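PDB 2SAS: sarcoplasmic calcium-binding proteins II, V, VI, and VII from Branchiostoma lanceolatum, which binds calcium ions through EF-hand loops and, like parvalbumins, seems more abundant in fast-contracting muscles, although no functional relationship can be drawn from this distribution. Local coordinates for residues A56-E61 with Q104-F109; A84-T89 with A97-W102; K7-F12 with A176-M181. All coordinates share one frame; numbering follows the deposited sequence.

Contact 1: A56-E61 with Q104-F109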
ATOM      1  N   ALA A  56     -10.846  25.500  -9.156  1.00 16.97           N
ATOM      2  CA  ALA A  56      -9.920  26.547  -9.443  1.00 15.38           C
ATOM      3  C   ALA A  56      -8.593  26.304  -8.712  1.00 18.05           C
ATOM      4  O   ALA A  56      -7.510  26.494  -9.314  1.00 18.40           O
ATOM      5  CB  ALA A  56     -10.454  27.925  -9.204  1.00 12.25           C
ATOM      6  N   SER A  57      -8.657  25.827  -7.471  1.00 19.05           N
ATOM      7  CA  SER A  57      -7.407  25.546  -6.745  1.00 19.17           C
ATOM      8  C   SER A  57      -6.750  24.293  -7.299  1.00 18.85           C
ATOM      9  O   SER A  57      -5.508  24.215  -7.194  1.00 20.19           O
ATOM     10  CB  SER A  57      -7.536  25.538  -5.224  1.00 16.50           C
ATOM     11  OG  SER A  57      -8.704  24.880  -4.837  1.00 18.32           O
ATOM     12  N   LEU A  58      -7.493  23.372  -7.865  1.00 18.62           N
ATOM     13  CA  LEU A  58      -6.914  22.148  -8.458  1.00 18.90           C
ATOM     14  C   LEU A  58      -6.266  22.499  -9.810  1.00 20.23           C
ATOM     15  O   LEU A  58      -5.209  22.004 -10.232  1.00 19.85           O
ATOM     16  CB  LEU A  58      -7.995  21.063  -8.540  1.00 17.17           C
ATOM     17  CG  LEU A  58      -8.450  20.446  -7.206  1.00 17.52           C
ATOM     18  CD1 LEU A  58      -9.545  19.417  -7.327  1.00 15.70           C
ATOM     19  CD2 LEU A  58      -7.233  19.774  -6.556  1.00 18.17           C
ATOM     20  N   GLU A  59      -6.969  23.350 -10.556  1.00 20.17           N
ATOM     21  CA  GLU A  59      -6.487  23.792 -11.876  1.00 19.92           C
ATOM     22  C   GLU A  59      -5.127  24.472 -11.722  1.00 19.84           C
ATOM     23  O   GLU A  59      -4.148  24.195 -12.413  1.00 19.76           O
ATOM     24  CB  GLU A  59      -7.495  24.805 -12.458  1.00 17.97           C
ATOM     25  CG  GLU A  59      -8.705  24.030 -12.987  1.00 18.41           C
ATOM     26  CD  GLU A  59      -9.783  24.836 -13.614  1.00 18.22           C
ATOM     27  OE1 GLU A  59      -9.765  26.032 -13.317  1.00 21.76           O
ATOM     28  OE2 GLU A  59     -10.611  24.344 -14.331  1.00 20.60           O
ATOM     29  N   ASP A  60      -5.124  25.361 -10.792  1.00 20.10           N
ATOM     30  CA  ASP A  60      -4.025  26.188 -10.313  1.00 22.33           C
ATOM     31  C   ASP A  60      -2.938  25.260  -9.754  1.00 21.78           C
ATOM     32  O   ASP A  60      -1.733  25.490  -9.874  1.00 23.21           O
ATOM     33  CB  ASP A  60      -4.687  27.111  -9.297  1.00 26.62           C
ATOM     34  CG  ASP A  60      -4.214  28.507  -9.116  1.00 31.59           C
ATOM     35  OD1 ASP A  60      -2.977  28.731  -9.131  1.00 33.89           O
ATOM     36  OD2 ASP A  60      -5.123  29.392  -8.929  1.00 32.11           O
ATOM     37  N   GLU A  61      -3.332  24.159  -9.129  1.00 20.51           N
ATOM     38  CA  GLU A  61      -2.347  23.199  -8.627  1.00 19.78           C
ATOM     39  C   GLU A  61      -1.710  22.482  -9.830  1.00 19.52           C
ATOM     40  O   GLU A  61      -0.432  22.520  -9.987  1.00 20.57           O
ATOM     41  CB  GLU A  61      -2.931  22.216  -7.655  1.00 20.25           C
ATOM     42  CG  GLU A  61      -1.968  21.503  -6.729  1.00 22.26           C
ATOM     43  CD  GLU A  61      -2.432  20.227  -6.106  1.00 23.68           C
ATOM     44  OE1 GLU A  61      -3.613  20.265  -5.698  1.00 25.44           O
ATOM     45  OE2 GLU A  61      -1.701  19.252  -6.023  1.00 22.17           O
ATOM     46  N   GLN A 104       1.570  23.494  -1.568  1.00 24.82           N
ATOM     47  CA  GLN A 104       0.793  24.412  -0.721  1.00 24.11           C
ATOM     48  C   GLN A 104      -0.694  24.187  -0.967  1.00 23.57           C
ATOM     49  O   GLN A 104      -1.524  24.625  -0.164  1.00 24.39           O
ATOM     50  CB  GLN A 104       1.175  25.872  -0.974  1.00 25.53           C
ATOM     51  CG  GLN A 104       2.671  26.165  -1.042  1.00 27.55           C
ATOM     52  CD  GLN A 104       3.411  25.719   0.208  1.00 30.06           C
ATOM     53  OE1 GLN A 104       2.849  25.730   1.310  1.00 31.22           O
ATOM     54  NE2 GLN A 104       4.675  25.322   0.052  1.00 29.75           N
ATOM     55  N   ASN A 105      -1.069  23.525  -2.062  1.00 22.44           N
ATOM     56  CA  ASN A 105      -2.499  23.242  -2.266  1.00 22.41           C
ATOM     57  C   ASN A 105      -2.776  21.757  -1.966  1.00 21.66           C
ATOM     58  O   ASN A 105      -3.928  21.406  -1.649  1.00 20.94           O
ATOM     59  CB  ASN A 105      -3.070  23.617  -3.626  1.00 23.72           C
ATOM     60  CG  ASN A 105      -4.602  23.430  -3.620  1.00 25.30           C
ATOM     61  OD1 ASN A 105      -5.288  24.357  -3.163  1.00 25.71           O
ATOM     62  ND2 ASN A 105      -5.129  22.320  -4.139  1.00 22.31           N
ATOM     63  N   ARG A 106      -1.758  20.942  -2.140  1.00 21.42           N
ATOM     64  CA  ARG A 106      -1.879  19.479  -1.900  1.00 21.43           C
ATOM     65  C   ARG A 106      -2.004  19.288  -0.384  1.00 22.59           C
ATOM     66  O   ARG A 106      -2.925  18.524  -0.005  1.00 22.79           O
ATOM     67  CB  ARG A 106      -0.806  18.681  -2.568  1.00 21.14           C
ATOM     68  CG  ARG A 106      -0.697  17.172  -2.530  1.00 22.24           C
ATOM     69  CD  ARG A 106      -1.460  16.503  -3.655  1.00 20.61           C
ATOM     70  NE  ARG A 106      -2.533  17.429  -4.024  1.00 20.99           N
ATOM     71  CZ  ARG A 106      -3.779  17.060  -4.307  1.00 21.04           C
ATOM     72  NH1 ARG A 106      -4.064  15.774  -4.444  1.00 20.57           N
ATOM     73  NH2 ARG A 106      -4.720  17.985  -4.509  1.00 20.13           N
ATOM     74  N   ILE A 107      -1.170  19.940   0.420  1.00 21.98           N
ATOM     75  CA  ILE A 107      -1.218  19.840   1.881  1.00 22.24           C
ATOM     76  C   ILE A 107      -2.598  20.070   2.485  1.00 21.87           C
ATOM     77  O   ILE A 107      -3.089  19.113   3.115  1.00 20.43           O
ATOM     78  CB  ILE A 107      -0.076  20.585   2.622  1.00 22.51           C
ATOM     79  CG1 ILE A 107       1.294  19.869   2.393  1.00 20.71           C
ATOM     80  CG2 ILE A 107      -0.318  20.791   4.141  1.00 21.58           C
ATOM     81  CD1 ILE A 107       2.441  20.981   2.323  1.00 20.85           C
ATOM     82  N   PRO A 108      -3.248  21.201   2.311  1.00 23.25           N
ATOM     83  CA  PRO A 108      -4.590  21.474   2.872  1.00 22.56           C
ATOM     84  C   PRO A 108      -5.667  20.563   2.354  1.00 22.32           C
ATOM     85  O   PRO A 108      -6.590  20.132   3.095  1.00 21.75           O
ATOM     86  CB  PRO A 108      -4.881  22.926   2.500  1.00 23.98           C
ATOM     87  CG  PRO A 108      -4.050  23.148   1.262  1.00 23.60           C
ATOM     88  CD  PRO A 108      -2.726  22.406   1.598  1.00 23.76           C
ATOM     89  N   PHE A 109      -5.528  20.250   1.081  1.00 21.42           N
ATOM     90  CA  PHE A 109      -6.511  19.342   0.404  1.00 20.63           C
ATOM     91  C   PHE A 109      -6.460  17.985   1.064  1.00 19.98           C
ATOM     92  O   PHE A 109      -7.501  17.338   1.409  1.00 20.91           O
ATOM     93  CB  PHE A 109      -6.303  19.416  -1.114  1.00 19.33           C
ATOM     94  CG  PHE A 109      -7.180  18.512  -1.906  1.00 19.63           C
ATOM     95  CD1 PHE A 109      -6.797  17.189  -2.161  1.00 18.96           C
ATOM     96  CD2 PHE A 109      -8.434  18.988  -2.315  1.00 20.39           C
ATOM     97  CE1 PHE A 109      -7.686  16.344  -2.859  1.00 19.85           C
ATOM     98  CE2 PHE A 109      -9.307  18.162  -3.022  1.00 19.20           C
ATOM     99  CZ  PHE A 109      -8.909  16.849  -3.282  1.00 18.76           C
TER
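E61 and N105 bury the most surface here, and they meet through one carboxylate oxygen. E61 OE1 accepts a hydrogen bond from N105 ND2 at 3.0 Å; the bond is nearly straight (164°) and lies close to the amide plane, meeting the oxygen on its anti side but well out of the carboxylate plane. The same OE1 takes R106 NH2 at 2.8 Å on its syn lone pair, as part of a salt bridge, while R106 NE makes a weak bond to E61 OE2. Two donors thus grip OE1. The arginine, bent at chi2 and chi3, faces both oxygens and probably restrains the carboxylate, although one bond is weak and the two planes are 38° apart. The remaining guanidinium nitrogen, NH1, is bonded to F17 O in helix 4-18. Beside the polar cluster, L58 CD2 lies over one face of the F109 ring, 4.4 Å from F109 CE2, and also next to R106 NH2; S57 CB lies against N105 OD1. The two helices run roughly antiparallel, at 139°. This is a helix-helix interface between neighbouring EF-hands, joining the entering helix of the second to that of the third.

Contact 2: A84-T89 with A97-W102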
ATOM      1  N   ALA A  84      12.549  13.520 -10.798  1.00 18.47           N
ATOM      2  CA  ALA A  84      13.429  14.645 -11.144  1.00 17.07           C
ATOM      3  C   ALA A  84      13.046  15.888 -10.417  1.00 16.72           C
ATOM      4  O   ALA A  84      13.935  16.581  -9.897  1.00 19.36           O
ATOM      5  CB  ALA A  84      13.402  14.887 -12.657  1.00 17.68           C
ATOM      6  N   MET A  85      11.773  16.249 -10.381  1.00 17.61           N
ATOM      7  CA  MET A  85      11.286  17.440  -9.669  1.00 17.42           C
ATOM      8  C   MET A  85      11.668  17.327  -8.186  1.00 17.38           C
ATOM      9  O   MET A  85      12.179  18.284  -7.582  1.00 18.38           O
ATOM     10  CB  MET A  85       9.789  17.647  -9.798  1.00 17.50           C
ATOM     11  CG  MET A  85       9.311  18.764  -8.895  1.00 18.58           C
ATOM     12  SD  MET A  85       7.535  19.075  -9.273  1.00 21.10           S
ATOM     13  CE  MET A  85       6.926  17.477  -8.704  1.00 18.31           C
ATOM     14  N   TRP A  86      11.456  16.170  -7.622  1.00 18.58           N
ATOM     15  CA  TRP A  86      11.795  15.975  -6.183  1.00 19.58           C
ATOM     16  C   TRP A  86      13.273  15.998  -5.896  1.00 20.08           C
ATOM     17  O   TRP A  86      13.673  16.591  -4.859  1.00 19.63           O
ATOM     18  CB  TRP A  86      11.039  14.767  -5.651  1.00 18.96           C
ATOM     19  CG  TRP A  86       9.697  15.303  -5.225  1.00 18.86           C
ATOM     20  CD1 TRP A  86       8.506  15.053  -5.793  1.00 18.14           C
ATOM     21  CD2 TRP A  86       9.462  16.210  -4.139  1.00 20.38           C
ATOM     22  NE1 TRP A  86       7.522  15.721  -5.134  1.00 17.32           N
ATOM     23  CE2 TRP A  86       8.050  16.456  -4.134  1.00 19.23           C
ATOM     24  CE3 TRP A  86      10.265  16.854  -3.202  1.00 19.80           C
ATOM     25  CZ2 TRP A  86       7.447  17.292  -3.200  1.00 17.79           C
ATOM     26  CZ3 TRP A  86       9.658  17.702  -2.287  1.00 16.94           C
ATOM     27  CH2 TRP A  86       8.283  17.907  -2.276  1.00 16.71           C
ATOM     28  N   GLU A  87      14.066  15.427  -6.777  1.00 21.18           N
ATOM     29  CA  GLU A  87      15.539  15.448  -6.593  1.00 21.94           C
ATOM     30  C   GLU A  87      16.037  16.870  -6.579  1.00 20.79           C
ATOM     31  O   GLU A  87      16.946  17.192  -5.807  1.00 22.13           O
ATOM     32  CB  GLU A  87      16.333  14.659  -7.600  1.00 22.53           C
ATOM     33  CG  GLU A  87      15.988  13.184  -7.827  1.00 26.02           C
ATOM     34  CD  GLU A  87      17.270  12.367  -7.888  1.00 29.29           C
ATOM     35  OE1 GLU A  87      18.300  13.008  -8.088  1.00 29.53           O
ATOM     36  OE2 GLU A  87      17.148  11.135  -7.697  1.00 29.03           O
ATOM     37  N   LYS A  88      15.421  17.688  -7.401  1.00 21.24           N
ATOM     38  CA  LYS A  88      15.798  19.138  -7.491  1.00 21.39           C
ATOM     39  C   LYS A  88      15.429  19.810  -6.186  1.00 20.83           C
ATOM     40  O   LYS A  88      16.311  20.323  -5.506  1.00 20.66           O
ATOM     41  CB  LYS A  88      15.240  19.713  -8.754  1.00 22.04           C
ATOM     42  CG  LYS A  88      15.050  21.141  -9.087  1.00 23.20           C
ATOM     43  CD  LYS A  88      13.804  21.425  -9.940  1.00 30.13           C
ATOM     44  CE  LYS A  88      12.439  21.164  -9.379  1.00 31.12           C
ATOM     45  NZ  LYS A  88      11.818  22.311  -8.626  1.00 31.43           N
ATOM     46  N   THR A  89      14.199  19.816  -5.692  1.00 20.87           N
ATOM     47  CA  THR A  89      13.865  20.464  -4.421  1.00 20.40           C
ATOM     48  C   THR A  89      14.464  19.870  -3.170  1.00 21.12           C
ATOM     49  O   THR A  89      14.657  20.609  -2.192  1.00 20.13           O
ATOM     50  CB  THR A  89      12.287  20.546  -4.254  1.00 18.42           C
ATOM     51  OG1 THR A  89      11.910  19.168  -4.264  1.00 21.13           O
ATOM     52  CG2 THR A  89      11.621  21.310  -5.371  1.00 21.23           C
ATOM     53  N   ALA A  97       7.606  25.741   4.167  1.00 28.52           N
ATOM     54  CA  ALA A  97       7.599  27.025   3.443  1.00 29.98           C
ATOM     55  C   ALA A  97       8.492  27.062   2.210  1.00 29.68           C
ATOM     56  O   ALA A  97       8.344  28.077   1.478  1.00 29.31           O
ATOM     57  CB  ALA A  97       7.918  28.145   4.463  1.00 29.26           C
ATOM     58  N   ASP A  98       9.342  26.088   1.923  1.00 30.16           N
ATOM     59  CA  ASP A  98      10.231  26.050   0.742  1.00 30.61           C
ATOM     60  C   ASP A  98       9.738  25.172  -0.431  1.00 29.59           C
ATOM     61  O   ASP A  98      10.327  25.216  -1.526  1.00 29.25           O
ATOM     62  CB  ASP A  98      11.638  25.473   1.073  1.00 31.05           C
ATOM     63  CG  ASP A  98      12.719  26.491   1.273  1.00 31.03           C
ATOM     64  OD1 ASP A  98      12.685  27.540   0.615  1.00 32.94           O
ATOM     65  OD2 ASP A  98      13.615  26.248   2.115  1.00 30.33           O
ATOM     66  N   LEU A  99       8.818  24.279  -0.165  1.00 28.94           N
ATOM     67  CA  LEU A  99       8.226  23.326  -1.097  1.00 26.07           C
ATOM     68  C   LEU A  99       7.634  24.108  -2.260  1.00 26.51           C
ATOM     69  O   LEU A  99       7.215  25.276  -2.045  1.00 27.50           O
ATOM     70  CB  LEU A  99       7.162  22.522  -0.322  1.00 24.68           C
ATOM     71  CG  LEU A  99       7.500  21.048  -0.129  1.00 24.97           C
ATOM     72  CD1 LEU A  99       9.004  20.864   0.061  1.00 22.26           C
ATOM     73  CD2 LEU A  99       6.733  20.539   1.109  1.00 25.20           C
ATOM     74  N   PRO A 100       7.552  23.445  -3.397  1.00 25.02           N
ATOM     75  CA  PRO A 100       6.984  24.137  -4.556  1.00 24.97           C
ATOM     76  C   PRO A 100       5.539  24.413  -4.212  1.00 25.99           C
ATOM     77  O   PRO A 100       4.866  23.624  -3.526  1.00 26.19           O
ATOM     78  CB  PRO A 100       7.249  23.220  -5.723  1.00 25.53           C
ATOM     79  CG  PRO A 100       7.533  21.858  -5.133  1.00 24.81           C
ATOM     80  CD  PRO A 100       7.959  22.087  -3.705  1.00 24.42           C
ATOM     81  N   ALA A 101       5.062  25.529  -4.727  1.00 26.31           N
ATOM     82  CA  ALA A 101       3.719  25.994  -4.535  1.00 25.37           C
ATOM     83  C   ALA A 101       2.622  24.982  -4.756  1.00 25.22           C
ATOM     84  O   ALA A 101       1.632  25.175  -4.001  1.00 25.95           O
ATOM     85  CB  ALA A 101       3.450  27.225  -5.412  1.00 26.31           C
ATOM     86  N   TRP A 102       2.721  24.047  -5.672  1.00 24.30           N
ATOM     87  CA  TRP A 102       1.621  23.089  -5.916  1.00 22.96           C
ATOM     88  C   TRP A 102       1.346  22.328  -4.612  1.00 23.82           C
ATOM     89  O   TRP A 102       0.220  21.888  -4.385  1.00 22.48           O
ATOM     90  CB  TRP A 102       1.892  22.138  -7.089  1.00 21.16           C
ATOM     91  CG  TRP A 102       2.977  21.152  -6.865  1.00 22.29           C
ATOM     92  CD1 TRP A 102       4.300  21.319  -7.125  1.00 22.78           C
ATOM     93  CD2 TRP A 102       2.870  19.835  -6.278  1.00 23.67           C
ATOM     94  NE1 TRP A 102       5.029  20.223  -6.757  1.00 22.38           N
ATOM     95  CE2 TRP A 102       4.177  19.288  -6.242  1.00 22.79           C
ATOM     96  CE3 TRP A 102       1.799  19.073  -5.818  1.00 22.40           C
ATOM     97  CZ2 TRP A 102       4.429  18.025  -5.757  1.00 22.46           C
ATOM     98  CZ3 TRP A 102       2.051  17.823  -5.305  1.00 23.03           C
ATOM     99  CH2 TRP A 102       3.341  17.299  -5.275  1.00 23.75           C
TER
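W86 and W102 approach each other unequally: W86 NE1 comes in at the edge of the W102 ring, near its plane, 3.9 Å from W102 CZ2, whereas W102 CZ2 stands oblique to the W86 ring. At another part of its rim, W86 receives L99 CD1 near the ring plane, 3.8 Å from W86 CH2, and P100 CD approaches the same corner obliquely. The sulfur of M85 also meets W102, in a Met-aromatic contact: M85 SD is 3.7 Å from W102 NE1 and slants toward the five-membered ring, 59° off its normal. A bend at chi3 (65°) brings the methyl beside the NE1-CZ2 rim of the indole, with M85 CE 3.9 Å from W102 CZ2.

These residues lie on the exiting helix of the second EF-hand, 79-91, and on the linker that leads from it to helix 103-114, the entering helix of the third. The linker folds back on the helix it has just left, and the buried interface has no hydrogen bond across it. I10 of helix 4-18 and L169 of helix 158-170 also touch W86, while W102 meets Y165 and L18.

Farther along the helix, T89 turns its methyl to the proline: T89 CG2 is 4.1 Å from P100 CD. Its hydroxyl sits between the backbone N and the carbonyl carbon (chi1 61°), from where T89 OG1 donates to W86 O at 3.2 Å, within its own helix.

Contact 3: K7-F12 with A176-M181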
ATOM      1  N   LYS A   7      13.039   7.565  -2.261  1.00 19.30           N
ATOM      2  CA  LYS A   7      12.379   7.242  -3.510  1.00 19.59           C
ATOM      3  C   LYS A   7      11.110   6.434  -3.310  1.00 19.19           C
ATOM      4  O   LYS A   7      10.172   6.560  -4.137  1.00 19.57           O
ATOM      5  CB  LYS A   7      13.307   6.568  -4.529  1.00 21.27           C
ATOM      6  CG  LYS A   7      14.206   7.631  -5.172  1.00 22.62           C
ATOM      7  CD  LYS A   7      15.590   7.121  -5.507  1.00 23.09           C
ATOM      8  CE  LYS A   7      15.548   5.845  -6.305  1.00 25.45           C
ATOM      9  NZ  LYS A   7      16.938   5.270  -6.367  1.00 27.72           N
ATOM     10  N   GLN A   8      11.117   5.680  -2.258  1.00 18.32           N
ATOM     11  CA  GLN A   8       9.972   4.831  -1.853  1.00 18.66           C
ATOM     12  C   GLN A   8       8.776   5.715  -1.460  1.00 17.55           C
ATOM     13  O   GLN A   8       7.629   5.450  -1.891  1.00 18.05           O
ATOM     14  CB  GLN A   8      10.390   3.953  -0.712  1.00 20.55           C
ATOM     15  CG  GLN A   8       9.578   2.778  -0.287  1.00 25.05           C
ATOM     16  CD  GLN A   8      10.109   2.152   1.011  1.00 29.26           C
ATOM     17  OE1 GLN A   8      11.302   1.874   1.201  1.00 28.61           O
ATOM     18  NE2 GLN A   8       9.123   1.948   1.888  1.00 29.42           N
ATOM     19  N   LYS A   9       9.038   6.725  -0.668  1.00 16.35           N
ATOM     20  CA  LYS A   9       8.059   7.675  -0.132  1.00 15.48           C
ATOM     21  C   LYS A   9       7.641   8.603  -1.244  1.00 16.36           C
ATOM     22  O   LYS A   9       6.482   9.038  -1.238  1.00 18.09           O
ATOM     23  CB  LYS A   9       8.533   8.480   1.087  1.00 14.48           C
ATOM     24  CG  LYS A   9       9.227   7.587   2.135  1.00 11.16           C
ATOM     25  CD  LYS A   9       9.726   8.385   3.312  1.00 15.75           C
ATOM     26  CE  LYS A   9      10.604   9.567   2.878  1.00 18.69           C
ATOM     27  NZ  LYS A   9      11.307  10.232   3.976  1.00 16.50           N
ATOM     28  N   ILE A  10       8.567   8.941  -2.133  1.00 16.68           N
ATOM     29  CA  ILE A  10       8.186   9.774  -3.293  1.00 16.41           C
ATOM     30  C   ILE A  10       7.197   8.980  -4.167  1.00 15.44           C
ATOM     31  O   ILE A  10       6.153   9.463  -4.621  1.00 15.65           O
ATOM     32  CB  ILE A  10       9.390  10.394  -4.042  1.00 14.66           C
ATOM     33  CG1 ILE A  10      10.061  11.477  -3.114  1.00 18.05           C
ATOM     34  CG2 ILE A  10       8.856  11.119  -5.296  1.00 12.76           C
ATOM     35  CD1 ILE A  10      11.564  11.746  -3.367  1.00 16.89           C
ATOM     36  N   LYS A  11       7.477   7.718  -4.385  1.00 15.15           N
ATOM     37  CA  LYS A  11       6.564   6.869  -5.169  1.00 16.86           C
ATOM     38  C   LYS A  11       5.201   6.933  -4.462  1.00 17.83           C
ATOM     39  O   LYS A  11       4.161   7.192  -5.082  1.00 18.78           O
ATOM     40  CB  LYS A  11       7.094   5.480  -5.368  1.00 15.92           C
ATOM     41  CG  LYS A  11       6.342   4.603  -6.395  1.00 17.20           C
ATOM     42  CD  LYS A  11       6.058   5.376  -7.696  1.00 14.40           C
ATOM     43  CE  LYS A  11       5.715   4.388  -8.789  1.00 17.68           C
ATOM     44  NZ  LYS A  11       4.326   3.856  -8.598  1.00 17.69           N
ATOM     45  N   PHE A  12       5.230   6.738  -3.135  1.00 17.40           N
ATOM     46  CA  PHE A  12       4.051   6.789  -2.293  1.00 16.08           C
ATOM     47  C   PHE A  12       3.187   7.986  -2.592  1.00 15.77           C
ATOM     48  O   PHE A  12       1.974   7.786  -2.815  1.00 17.65           O
ATOM     49  CB  PHE A  12       4.340   6.674  -0.809  1.00 16.06           C
ATOM     50  CG  PHE A  12       3.144   6.629   0.094  1.00 15.84           C
ATOM     51  CD1 PHE A  12       2.572   7.788   0.586  1.00 14.70           C
ATOM     52  CD2 PHE A  12       2.607   5.380   0.448  1.00 16.83           C
ATOM     53  CE1 PHE A  12       1.479   7.726   1.465  1.00 15.86           C
ATOM     54  CE2 PHE A  12       1.521   5.312   1.332  1.00 15.65           C
ATOM     55  CZ  PHE A  12       0.964   6.481   1.837  1.00 14.47           C
ATOM     56  N   ALA A 176       8.813  10.555  12.010  1.00 16.18           N
ATOM     57  CA  ALA A 176       7.376  10.774  12.138  1.00 16.18           C
ATOM     58  C   ALA A 176       6.654  10.957  10.822  1.00 15.56           C
ATOM     59  O   ALA A 176       5.418  10.655  10.832  1.00 15.98           O
ATOM     60  CB  ALA A 176       7.072  12.000  13.042  1.00 14.97           C
ATOM     61  N   GLY A 177       7.323  11.452   9.783  1.00 15.12           N
ATOM     62  CA  GLY A 177       6.612  11.668   8.462  1.00 12.78           C
ATOM     63  C   GLY A 177       6.144  10.302   7.996  1.00 13.34           C
ATOM     64  O   GLY A 177       5.213  10.123   7.203  1.00 15.97           O
ATOM     65  N   ASN A 178       6.725   9.224   8.487  1.00 12.59           N
ATOM     66  CA  ASN A 178       6.296   7.884   8.116  1.00 14.14           C
ATOM     67  C   ASN A 178       4.843   7.547   8.518  1.00 14.95           C
ATOM     68  O   ASN A 178       4.349   6.578   7.932  1.00 16.28           O
ATOM     69  CB  ASN A 178       7.182   6.804   8.665  1.00 13.52           C
ATOM     70  CG  ASN A 178       8.565   6.623   8.078  1.00 14.61           C
ATOM     71  OD1 ASN A 178       9.061   5.488   8.153  1.00 15.61           O
ATOM     72  ND2 ASN A 178       9.213   7.637   7.587  1.00 13.85           N
ATOM     73  N   THR A 179       4.270   8.214   9.463  1.00 16.14           N
ATOM     74  CA  THR A 179       2.916   7.999  10.007  1.00 15.90           C
ATOM     75  C   THR A 179       1.809   8.191   8.999  1.00 15.66           C
ATOM     76  O   THR A 179       0.745   7.563   9.132  1.00 15.92           O
ATOM     77  CB  THR A 179       2.666   8.831  11.319  1.00 14.36           C
ATOM     78  OG1 THR A 179       2.739  10.214  10.956  1.00 12.71           O
ATOM     79  CG2 THR A 179       3.774   8.534  12.369  1.00 15.72           C
ATOM     80  N   LEU A 180       2.163   8.964   7.979  1.00 16.34           N
ATOM     81  CA  LEU A 180       1.237   9.270   6.885  1.00 15.96           C
ATOM     82  C   LEU A 180       1.112   8.077   5.960  1.00 16.13           C
ATOM     83  O   LEU A 180       0.184   7.998   5.153  1.00 16.85           O
ATOM     84  CB  LEU A 180       1.661  10.602   6.304  1.00 16.36           C
ATOM     85  CG  LEU A 180       1.699  11.808   7.246  1.00 16.83           C
ATOM     86  CD1 LEU A 180       2.151  13.054   6.487  1.00 17.50           C
ATOM     87  CD2 LEU A 180       0.262  12.039   7.747  1.00 17.19           C
ATOM     88  N   MET A 181       2.001   7.118   6.070  1.00 17.42           N
ATOM     89  CA  MET A 181       1.951   5.910   5.213  1.00 18.29           C
ATOM     90  C   MET A 181       1.368   4.812   6.127  1.00 18.82           C
ATOM     91  O   MET A 181       1.258   3.633   5.810  1.00 18.04           O
ATOM     92  CB  MET A 181       3.290   5.533   4.613  1.00 18.65           C
ATOM     93  CG  MET A 181       3.954   6.505   3.702  1.00 18.57           C
ATOM     94  SD  MET A 181       5.651   5.902   3.252  1.00 19.18           S
ATOM     95  CE  MET A 181       6.529   5.977   4.772  1.00 18.52           C
TER
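M181 meets F12 over one face of the ring, and this aromatic contact dominates the interface. M181 CG stands 3.3 Å from the centroid of the F12 ring and 4° off its normal, a CH-pi contact almost exactly over the centre. The sulfur follows over the same face as a Met-aromatic contact, with M181 SD 4.3 Å from the F12 centroid. The phenyl reaches out from the helix because its CG lies anti to the backbone N (chi1 -176°), and F16, one turn on, stacks with it.

Apolar contact continues at the end of the methionine. A bend at chi3 carries its methyl toward the helix, where M181 CE lies 4.1 Å from K9 CG, the two side chains crossing at about a right angle. K9 packs through its aliphatic part, while its NZ bonds to S171 O.

No hydrogen bond crosses between the two segments. T179 OG1 donates to A176 O at 2.7 Å, nearly along the C=O axis, and T179 N bonds to the same carbonyl, so one oxygen holds the 3-10 turn twice. L180 O, beside F12 CZ, bonds to Y130 OH. Q137 of the second subunit also packs on F12. The arrangement is that of the chain after helix 158-170 laid against the entering helix of the first EF-hand, joining N-terminal and C-terminal parts of the fold.

How the contacts relate
The contacts differ in chemistry as in burial. Contact 1, partly buried, is the polar one, a charged and amide network between two helices; contacts 2 and 3 are buried, rely on apolar and Met-aromatic packing, and each set a helix against a non-helical or 3-10 segment. Contacts 1 and 2 adjoin: Q104 NE2 lies 3.3 Å from L99 O, a probable hydrogen bond, E61 packs against W102, and the linker of contact 2 leads straight into helix 103-114, used by contact 1. Contacts 2 and 3 touch where W86 meets I10. Contacts 1 and 3 do not touch and lie on opposite sides of the chain's centre, yet the sequence loop closed by contact 3 encloses both others.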